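Local coordinates for haloacid dehalogenase domain protein hydrolase (Planctomyces limnophilus, PDB 4OVY) that is probably a hydrolase of the haloacid dehalogenase family, perhaps a phosphatase, and binds a calcium ion, at residues 13-18 / 251-256; 102-107 / 205-210; 137-142 / 173-178. One frame throughout, in Å; residues are numbered along the deposited sequence. Where two conformers were deposited one is given.

Contact 1: 13-18 / 251-256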
loop_
_atom_site.group_PDB
_atom_site.type_symbol
_atom_site.label_atom_id
_atom_site.label_comp_id
_atom_site.label_asym_id
_atom_site.label_seq_id
_atom_site.Cartn_x
_atom_site.Cartn_y
_atom_site.Cartn_z
ATOM N N ARG A 13 18.185 22.989 -6.864
ATOM C CA ARG A 13 19.330 22.161 -6.483
ATOM C C ARG A 13 19.818 22.531 -5.087
ATOM O O ARG A 13 20.155 21.651 -4.295
ATOM C CB ARG A 13 20.475 22.267 -7.492
ATOM C CG ARG A 13 21.459 21.105 -7.378
ATOM C CD ARG A 13 22.677 21.281 -8.269
ATOM N NE ARG A 13 23.559 22.364 -7.819
ATOM C CZ ARG A 13 24.670 22.727 -8.453
ATOM N NH1 ARG A 13 25.027 22.102 -9.566
ATOM N NH2 ARG A 13 25.422 23.714 -7.983
ATOM N N ARG A 14 19.846 23.828 -4.782
ATOM C CA ARG A 14 20.253 24.289 -3.451
ATOM C C ARG A 14 19.315 23.767 -2.372
ATOM O O ARG A 14 19.765 23.265 -1.341
ATOM C CB ARG A 14 20.333 25.816 -3.392
ATOM C CG ARG A 14 21.486 26.388 -4.201
ATOM C CD ARG A 14 21.722 27.861 -3.919
ATOM N NE ARG A 14 20.658 28.718 -4.431
ATOM C CZ ARG A 14 20.551 29.156 -5.686
ATOM N NH1 ARG A 14 21.442 28.819 -6.616
ATOM N NH2 ARG A 14 19.533 29.944 -6.014
ATOM N N ALA A 15 18.013 23.871 -2.622
ATOM C CA ALA A 15 17.001 23.409 -1.673
ATOM C C ALA A 15 17.072 21.905 -1.433
ATOM O O ALA A 15 16.964 21.456 -0.296
ATOM C CB ALA A 15 15.610 23.787 -2.160
ATOM N N ILE A 16 17.244 21.129 -2.502
ATOM C CA ILE A 16 17.295 19.679 -2.389
ATOM C C ILE A 16 18.507 19.249 -1.570
ATOM O O ILE A 16 18.367 18.491 -0.612
ATOM C CB ILE A 16 17.306 18.989 -3.767
ATOM C CG1 ILE A 16 15.943 19.158 -4.441
ATOM C CG2 ILE A 16 17.638 17.507 -3.622
ATOM C CD1 ILE A 16 15.947 18.836 -5.916
ATOM N N LEU A 17 19.684 19.752 -1.936
ATOM C CA LEU A 17 20.918 19.359 -1.250
ATOM C C LEU A 17 20.890 19.762 0.224
ATOM O O LEU A 17 21.247 18.967 1.088
ATOM C CB LEU A 17 22.147 19.948 -1.952
ATOM C CG LEU A 17 22.417 19.441 -3.374
ATOM C CD1 LEU A 17 23.507 20.277 -4.025
ATOM C CD2 LEU A 17 22.788 17.962 -3.394
ATOM N N GLU A 18 20.446 20.991 0.498
ATOM C CA GLU A 18 20.360 21.524 1.863
ATOM C C GLU A 18 19.391 20.708 2.722
ATOM O O GLU A 18 19.702 20.332 3.860
ATOM C CB GLU A 18 19.910 22.994 1.822
ATOM C CG GLU A 18 19.901 23.723 3.161
ATOM C CD GLU A 18 19.925 25.245 3.001
ATOM O OE1 GLU A 18 19.155 25.764 2.156
ATOM O OE2 GLU A 18 20.717 25.926 3.713
ATOM N N ASN A 251 6.726 20.488 8.087
ATOM C CA ASN A 251 7.651 21.419 7.472
ATOM C C ASN A 251 8.443 20.752 6.365
ATOM O O ASN A 251 9.641 20.995 6.225
ATOM C CB ASN A 251 8.590 22.025 8.521
ATOM C CG ASN A 251 7.998 23.250 9.194
ATOM O OD1 ASN A 251 8.418 23.642 10.284
ATOM N ND2 ASN A 251 7.011 23.863 8.545
ATOM N N GLY A 252 7.773 19.929 5.563
ATOM C CA GLY A 252 8.471 19.191 4.522
ATOM C C GLY A 252 8.770 20.055 3.307
ATOM O O GLY A 252 8.392 21.236 3.254
ATOM N N LEU A 253 9.445 19.457 2.328
ATOM C CA LEU A 253 9.878 20.158 1.124
ATOM C C LEU A 253 9.001 19.769 -0.064
ATOM O O LEU A 253 8.790 18.585 -0.330
ATOM C CB LEU A 253 11.346 19.834 0.816
ATOM C CG LEU A 253 11.955 20.482 -0.433
ATOM C CD1 LEU A 253 11.990 21.999 -0.295
ATOM C CD2 LEU A 253 13.353 19.944 -0.704
ATOM N N GLY A 254 8.483 20.771 -0.763
ATOM C CA GLY A 254 7.711 20.542 -1.984
ATOM C C GLY A 254 8.355 21.215 -3.183
ATOM O O GLY A 254 8.784 22.379 -3.106
ATOM N N LEU A 255 8.433 20.483 -4.289
ATOM C CA LEU A 255 8.929 21.044 -5.536
ATOM C C LEU A 255 7.954 20.831 -6.678
ATOM O O LEU A 255 7.179 19.870 -6.687
ATOM C CB LEU A 255 10.293 20.452 -5.900
ATOM C CG LEU A 255 11.390 20.755 -4.866
ATOM C CD1 LEU A 255 11.770 19.485 -4.127
ATOM C CD2 LEU A 255 12.622 21.364 -5.518
ATOM N N ILE A 256 8.020 21.742 -7.640
ATOM C CA ILE A 256 7.187 21.703 -8.829
ATOM C C ILE A 256 8.073 21.715 -10.077
ATOM O O ILE A 256 8.928 22.585 -10.233
ATOM C CB ILE A 256 6.238 22.917 -8.879
ATOM C CG1 ILE A 256 5.218 22.831 -7.741
ATOM C CG2 ILE A 256 5.540 22.996 -10.237
ATOM C CD1 ILE A 256 4.435 24.108 -7.532
#
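Helix 13-18 runs nearly antiparallel to strand 253-256, at 151° between their N-to-C directions, and the short axes come within 10.0 Å of each other. The backbones are closest at I16 and L253, whose CA atoms lie 8.2 Å apart. L253 and L255, alternate residues of the strand, both point their CB toward the helix and take hold of two successive helical residues. L253 extends CG anti to its backbone N (chi1 179°), which carries CD2 up to the main chain of the helix, 3.9 Å from the A15 O atom. The other branch meets the alanine methyl more loosely, with L253 CD1 4.4 Å from A15 CB. This strand is part of the central, largely parallel sheet of the Rossmann-like HAD core; V229 and A231, just before and within strand 230-233, and I290 of strand 290-293 bond to its backbone, and the N-terminal helix 11-24 lies over its face. Further along the strand, I16 crosses L255 at a slant. Its CG1 rests 4.1 Å from L255 CD2, with CD1 of I16 following beside the same methyl. L146 of helix 141-152 and W7 close round I16, while I290 adds apolar cover to both A15 and L255.

Contact 2: 102-107 / 205-210. With EDO (1,2-ethanediol), chain I.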
loop_
_atom_site.group_PDB
_atom_site.type_symbol
_atom_site.label_atom_id
_atom_site.label_comp_id
_atom_site.label_asym_id
_atom_site.label_seq_id
_atom_site.Cartn_x
_atom_site.Cartn_y
_atom_site.Cartn_z
ATOM N N LEU A 102 -12.093 4.484 -18.785
ATOM C CA LEU A 102 -11.894 4.003 -20.147
ATOM C C LEU A 102 -11.097 2.696 -20.132
ATOM O O LEU A 102 -11.434 1.743 -20.842
ATOM C CB LEU A 102 -11.188 5.068 -20.988
ATOM C CG LEU A 102 -10.820 4.727 -22.429
ATOM C CD1 LEU A 102 -12.055 4.325 -23.216
ATOM C CD2 LEU A 102 -10.123 5.906 -23.094
ATOM N N THR A 103 -10.054 2.650 -19.306
ATOM C CA THR A 103 -9.239 1.451 -19.178
ATOM C C THR A 103 -10.045 0.318 -18.528
ATOM O O THR A 103 -9.958 -0.837 -18.951
ATOM C CB THR A 103 -7.962 1.749 -18.361
ATOM O OG1 THR A 103 -7.271 2.862 -18.947
ATOM C CG2 THR A 103 -7.050 0.546 -18.335
HETATM N N MSE A 104 -10.842 0.670 -17.518
HETATM C CA MSE A 104 -11.727 -0.264 -16.820
HETATM C C MSE A 104 -12.685 -0.922 -17.780
HETATM O O MSE A 104 -12.843 -2.141 -17.759
HETATM C CB MSE A 104 -12.516 0.507 -15.755
HETATM C CG MSE A 104 -13.591 -0.293 -15.026
HETATM SE SE MSE A 104 -14.831 0.950 -14.124
HETATM C CE MSE A 104 -15.828 1.605 -15.700
ATOM N N ALA A 105 -13.331 -0.123 -18.628
ATOM C CA ALA A 105 -14.366 -0.638 -19.526
ATOM C C ALA A 105 -13.814 -1.555 -20.621
ATOM O O ALA A 105 -14.560 -2.346 -21.187
ATOM C CB ALA A 105 -15.146 0.511 -20.155
ATOM N N THR A 106 -12.518 -1.444 -20.911
ATOM C CA THR A 106 -11.905 -2.156 -22.027
ATOM C C THR A 106 -11.053 -3.349 -21.604
ATOM O O THR A 106 -10.568 -4.080 -22.463
ATOM C CB THR A 106 -11.049 -1.205 -22.893
ATOM O OG1 THR A 106 -10.137 -0.462 -22.071
ATOM C CG2 THR A 106 -11.951 -0.232 -23.647
ATOM N N HIS A 107 -10.868 -3.548 -20.298
ATOM C CA HIS A 107 -10.056 -4.663 -19.796
ATOM C C HIS A 107 -10.673 -5.435 -18.632
ATOM O O HIS A 107 -9.961 -6.111 -17.892
ATOM C CB HIS A 107 -8.684 -4.137 -19.398
ATOM C CG HIS A 107 -7.929 -3.550 -20.541
ATOM N ND1 HIS A 107 -8.128 -2.260 -20.975
ATOM C CD2 HIS A 107 -7.012 -4.092 -21.373
ATOM C CE1 HIS A 107 -7.349 -2.022 -22.014
ATOM N NE2 HIS A 107 -6.659 -3.118 -22.272
ATOM N N ALA A 205 -15.351 -4.455 -13.684
ATOM C CA ALA A 205 -15.790 -3.227 -14.339
ATOM C C ALA A 205 -16.342 -2.284 -13.279
ATOM O O ALA A 205 -17.479 -1.826 -13.360
ATOM C CB ALA A 205 -16.850 -3.540 -15.394
ATOM N N GLU A 206 -15.514 -2.002 -12.280
ATOM C CA GLU A 206 -15.905 -1.203 -11.139
ATOM C C GLU A 206 -14.679 -0.434 -10.668
ATOM O O GLU A 206 -13.602 -1.015 -10.559
ATOM C CB GLU A 206 -16.410 -2.128 -10.036
ATOM C CG GLU A 206 -17.399 -1.505 -9.083
ATOM C CD GLU A 206 -17.837 -2.474 -7.998
ATOM O OE1 GLU A 206 -17.807 -3.705 -8.239
ATOM O OE2 GLU A 206 -18.197 -2.000 -6.899
ATOM N N LEU A 207 -14.841 0.863 -10.411
ATOM C CA LEU A 207 -13.746 1.693 -9.914
ATOM C C LEU A 207 -13.441 1.354 -8.463
ATOM O O LEU A 207 -14.344 1.142 -7.663
ATOM C CB LEU A 207 -14.091 3.181 -9.997
ATOM C CG LEU A 207 -14.156 3.838 -11.372
ATOM C CD1 LEU A 207 -14.534 5.303 -11.207
ATOM C CD2 LEU A 207 -12.830 3.686 -12.116
ATOM N N ASN A 208 -12.159 1.329 -8.130
ATOM C CA ASN A 208 -11.733 1.176 -6.751
ATOM C C ASN A 208 -11.323 2.522 -6.166
ATOM O O ASN A 208 -11.783 2.905 -5.091
ATOM C CB ASN A 208 -10.575 0.177 -6.661
ATOM C CG ASN A 208 -10.140 -0.078 -5.233
ATOM O OD1 ASN A 208 -10.972 -0.290 -4.362
ATOM N ND2 ASN A 208 -8.834 -0.059 -4.987
ATOM N N PHE A 209 -10.458 3.238 -6.874
ATOM C CA PHE A 209 -9.898 4.475 -6.354
ATOM C C PHE A 209 -9.320 5.350 -7.457
ATOM O O PHE A 209 -8.692 4.845 -8.384
ATOM C CB PHE A 209 -8.817 4.153 -5.320
ATOM C CG PHE A 209 -8.324 5.348 -4.566
ATOM C CD1 PHE A 209 -9.113 5.935 -3.580
ATOM C CD2 PHE A 209 -7.071 5.890 -4.834
ATOM C CE1 PHE A 209 -8.657 7.042 -2.881
ATOM C CE2 PHE A 209 -6.615 6.995 -4.136
ATOM C CZ PHE A 209 -7.407 7.568 -3.160
ATOM N N ILE A 210 -9.551 6.663 -7.336
ATOM C CA ILE A 210 -8.989 7.667 -8.221
ATOM C C ILE A 210 -8.008 8.514 -7.410
ATOM O O ILE A 210 -8.401 9.254 -6.502
ATOM C CB ILE A 210 -10.088 8.570 -8.834
ATOM C CG1 ILE A 210 -11.109 7.727 -9.606
ATOM C CG2 ILE A 210 -9.477 9.639 -9.731
ATOM C CD1 ILE A 210 -10.522 6.827 -10.680
HETATM C C1 EDO I . -7.510 -1.782 -2.339
HETATM O O1 EDO I . -6.977 -0.510 -2.739
HETATM C C2 EDO I . -7.762 -1.764 -0.849
HETATM O O2 EDO I . -8.502 -0.582 -0.525
#
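M104, a selenomethionine, lies across the backbone of 205-207 and carries nearly the whole of this contact. Its CG stands anti to the backbone N (chi1 174°), and with chi2 also extended the chain carries the selenium out to the other segment as the leading atom; the bend at chi3 (74°) then turns CE aside. M104 SE comes 3.5 Å from E206 N and 3.7 Å from A205 C, lying against the peptide link between these two residues. Behind it, M104 CG sits 3.7 Å from A205 CA. L207 approaches the same selenium with the end of its side chain, its CD2 being 3.9 Å from M104 SE, although its CB does not aim at the helix. K97, T100 and E101 of helix 95-106 flank L207, and V188 of strand 183-195 touches M104. The chain turns a corner at A205 and E206; the strand that follows pairs antiparallel with strand 183-195, and there N208 and F209 both face S187 in a classic beta bulge. N208 ND2 also gives a hydrogen bond to O1 of an ethanediol, probably from the crystallisation liquor, at 3.0 Å. Back on 102-107, the ring of H107 is held locally: ND1 donates to T103 O over 3.1 Å, in the ring plane and on a lone pair of that carbonyl, while NE2 is hydrogen-bonded to R63 NE.

Contact 3: 137-142 / 173-178. With EDO (1,2-ethanediol), chain F.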
loop_
_atom_site.group_PDB
_atom_site.type_symbol
_atom_site.label_atom_id
_atom_site.label_comp_id
_atom_site.label_asym_id
_atom_site.label_seq_id
_atom_site.Cartn_x
_atom_site.Cartn_y
_atom_site.Cartn_z
ATOM N N GLU A 137 11.839 5.616 -22.302
ATOM C CA GLU A 137 13.078 6.372 -22.500
ATOM C C GLU A 137 12.845 7.884 -22.501
ATOM O O GLU A 137 13.807 8.666 -22.551
ATOM C CB GLU A 137 13.780 5.941 -23.786
ATOM C CG GLU A 137 14.420 4.566 -23.685
ATOM C CD GLU A 137 15.095 4.125 -24.974
ATOM O OE1 GLU A 137 15.523 4.989 -25.774
ATOM O OE2 GLU A 137 15.198 2.900 -25.185
ATOM N N CYS A 138 11.578 8.298 -22.418
ATOM C CA CYS A 138 11.233 9.709 -22.327
ATOM C C CYS A 138 11.067 10.123 -20.862
ATOM O O CYS A 138 10.203 10.929 -20.506
ATOM C CB CYS A 138 9.988 9.995 -23.168
ATOM S SG CYS A 138 10.217 9.546 -24.912
ATOM N N VAL A 139 11.931 9.559 -20.023
ATOM C CA VAL A 139 11.992 9.873 -18.605
ATOM C C VAL A 139 13.060 10.944 -18.420
ATOM O O VAL A 139 13.934 11.115 -19.280
ATOM C CB VAL A 139 12.303 8.629 -17.744
ATOM C CG1 VAL A 139 11.189 7.593 -17.878
ATOM C CG2 VAL A 139 13.647 8.008 -18.113
ATOM N N TYR A 140 12.978 11.674 -17.312
ATOM C CA TYR A 140 13.882 12.791 -17.062
ATOM C C TYR A 140 15.129 12.343 -16.315
ATOM O O TYR A 140 15.059 11.915 -15.165
ATOM C CB TYR A 140 13.168 13.899 -16.294
ATOM C CG TYR A 140 11.896 14.384 -16.958
ATOM C CD1 TYR A 140 11.814 14.543 -18.341
ATOM C CD2 TYR A 140 10.775 14.688 -16.199
ATOM C CE1 TYR A 140 10.655 14.991 -18.942
ATOM C CE2 TYR A 140 9.610 15.140 -16.793
ATOM C CZ TYR A 140 9.548 15.285 -18.159
ATOM O OH TYR A 140 8.387 15.725 -18.751
ATOM N N GLN A 141 16.269 12.446 -16.991
ATOM C CA GLN A 141 17.547 12.039 -16.436
ATOM C C GLN A 141 17.851 12.742 -15.104
ATOM O O GLN A 141 18.327 12.095 -14.167
ATOM C CB GLN A 141 18.665 12.280 -17.462
ATOM C CG GLN A 141 20.078 12.073 -16.941
ATOM C CD GLN A 141 20.370 10.636 -16.535
ATOM O OE1 GLN A 141 19.848 9.684 -17.121
ATOM N NE2 GLN A 141 21.229 10.475 -15.542
ATOM N N PRO A 142 17.564 14.057 -15.000
ATOM C CA PRO A 142 17.779 14.701 -13.705
ATOM C C PRO A 142 16.925 14.112 -12.577
ATOM O O PRO A 142 17.362 14.083 -11.425
ATOM C CB PRO A 142 17.412 16.167 -13.974
ATOM C CG PRO A 142 17.631 16.340 -15.435
ATOM C CD PRO A 142 17.205 15.035 -16.036
ATOM N N LYS A 173 9.992 -0.471 -11.751
ATOM C CA LYS A 173 11.174 -0.931 -11.029
ATOM C C LYS A 173 12.400 -0.828 -11.917
ATOM O O LYS A 173 13.415 -0.279 -11.490
ATOM C CB LYS A 173 11.020 -2.353 -10.511
ATOM C CG LYS A 173 12.021 -2.691 -9.416
ATOM C CD LYS A 173 11.967 -4.171 -9.083
ATOM C CE LYS A 173 12.888 -4.983 -9.980
ATOM N NZ LYS A 173 14.243 -5.108 -9.375
ATOM N N GLU A 174 12.306 -1.341 -13.144
ATOM C CA GLU A 174 13.428 -1.259 -14.086
ATOM C C GLU A 174 13.799 0.186 -14.412
ATOM O O GLU A 174 14.979 0.528 -14.487
ATOM C CB GLU A 174 13.102 -1.987 -15.390
ATOM C CG GLU A 174 14.259 -2.025 -16.389
ATOM C CD GLU A 174 13.811 -2.196 -17.839
ATOM O OE1 GLU A 174 12.686 -2.696 -18.082
ATOM O OE2 GLU A 174 14.594 -1.826 -18.748
ATOM N N VAL A 175 12.789 1.023 -14.623
ATOM C CA VAL A 175 13.003 2.363 -15.168
ATOM C C VAL A 175 13.355 3.378 -14.086
ATOM O O VAL A 175 14.290 4.162 -14.262
ATOM C CB VAL A 175 11.772 2.830 -15.980
ATOM C CG1 VAL A 175 11.912 4.282 -16.414
ATOM C CG2 VAL A 175 11.576 1.927 -17.197
ATOM N N TYR A 176 12.612 3.358 -12.980
ATOM C CA TYR A 176 12.783 4.328 -11.888
ATOM C C TYR A 176 13.442 3.759 -10.636
ATOM O O TYR A 176 13.789 4.520 -9.727
ATOM C CB TYR A 176 11.416 4.893 -11.454
ATOM C CG TYR A 176 10.669 5.678 -12.503
ATOM C CD1 TYR A 176 11.305 6.649 -13.271
ATOM C CD2 TYR A 176 9.300 5.485 -12.698
ATOM C CE1 TYR A 176 10.609 7.386 -14.217
ATOM C CE2 TYR A 176 8.597 6.218 -13.644
ATOM C CZ TYR A 176 9.252 7.167 -14.398
ATOM O OH TYR A 176 8.563 7.901 -15.331
ATOM N N GLY A 177 13.582 2.437 -10.559
ATOM C CA GLY A 177 14.057 1.795 -9.334
ATOM C C GLY A 177 12.999 1.738 -8.249
ATOM O O GLY A 177 13.320 1.580 -7.079
ATOM N N ILE A 178 11.728 1.853 -8.636
ATOM C CA ILE A 178 10.638 1.886 -7.680
ATOM C C ILE A 178 9.822 0.604 -7.808
ATOM O O ILE A 178 9.209 0.362 -8.862
ATOM C CB ILE A 178 9.751 3.124 -7.910
ATOM C CG1 ILE A 178 10.579 4.396 -7.684
ATOM C CG2 ILE A 178 8.537 3.086 -6.990
ATOM C CD1 ILE A 178 9.867 5.684 -8.053
HETATM C C1 EDO F . 20.890 6.908 -12.025
HETATM O O1 EDO F . 21.824 7.678 -11.265
HETATM C C2 EDO F . 20.639 7.604 -13.353
HETATM O O2 EDO F . 21.883 7.777 -14.044
#
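V139 sets one methyl, CG1, against two neighbouring side chains of the opposite segment, V175 and Y176, and this small cluster is the tight part of the contact. CG1 of V139 is 3.7 Å from V175 CG1, the two valines crossing aslant. The same methyl lies 3.7 Å from Y176 CE1 and equally near the Y176 OH atom, coming in obliquely at the phenol end of the ring. V139 turns CG1 anti to its carbonyl carbon (chi1 -63°), leaving CG2 in the crowded position between N and C. On the tyrosine ring, V175 CG1 covers one face, 3.9 Å above the plane and offset toward the rim. L144 and L147 of helix 141-152 and I159 of strand 156-161 surround Y176 further, setting it within the HAD core.

The other side is much looser. Before V175, K173 and E174 are exposed, K173 packing on S35 of the second subunit. Q141, in the first turn of helix 141-152, does not touch 173-178. Instead Q141 NE2 gives a nearly straight hydrogen bond (164°) of 3.2 Å to O2 of an ethanediol, probably a crystallisation additive; E145 is a second partner of the same amide nitrogen. After Y176 the chain leaves the helix at G177, whose phi is positive, and runs on to I178.

No hydrogen bond joins the two segments, so they meet through dispersion and shape. Because Y176 OH finds only a methyl here, its polar partner has to come from elsewhere: N43 OD1, through a weak hydrogen bond. The packing is consistent with holding this hydroxyl near N43, which sits in the chain between the calcium ligands D42 and D44, although Y176 is not itself a ligand.

How the contacts relate
The three contacts do not touch one another. Contacts 1 and 2 lie on opposite sides of the chain's centre, their own centres 36 Å apart, yet both reach the same mixed sheet through strands 253-260 and 207-209. Contact 3 is the most central of the three, 20 Å from contact 1 and 26 Å from contact 2 between centres; its nearest atoms come within about 7 Å of contact 1. Along the chain they are nested, 137-142/173-178 inside 102-107/205-210, and that inside 13-18/251-256. The Y176 side chain lies about 11 Å from the bound calcium and that of L255 about 13 Å, whereas contact 2 is away from the metal site.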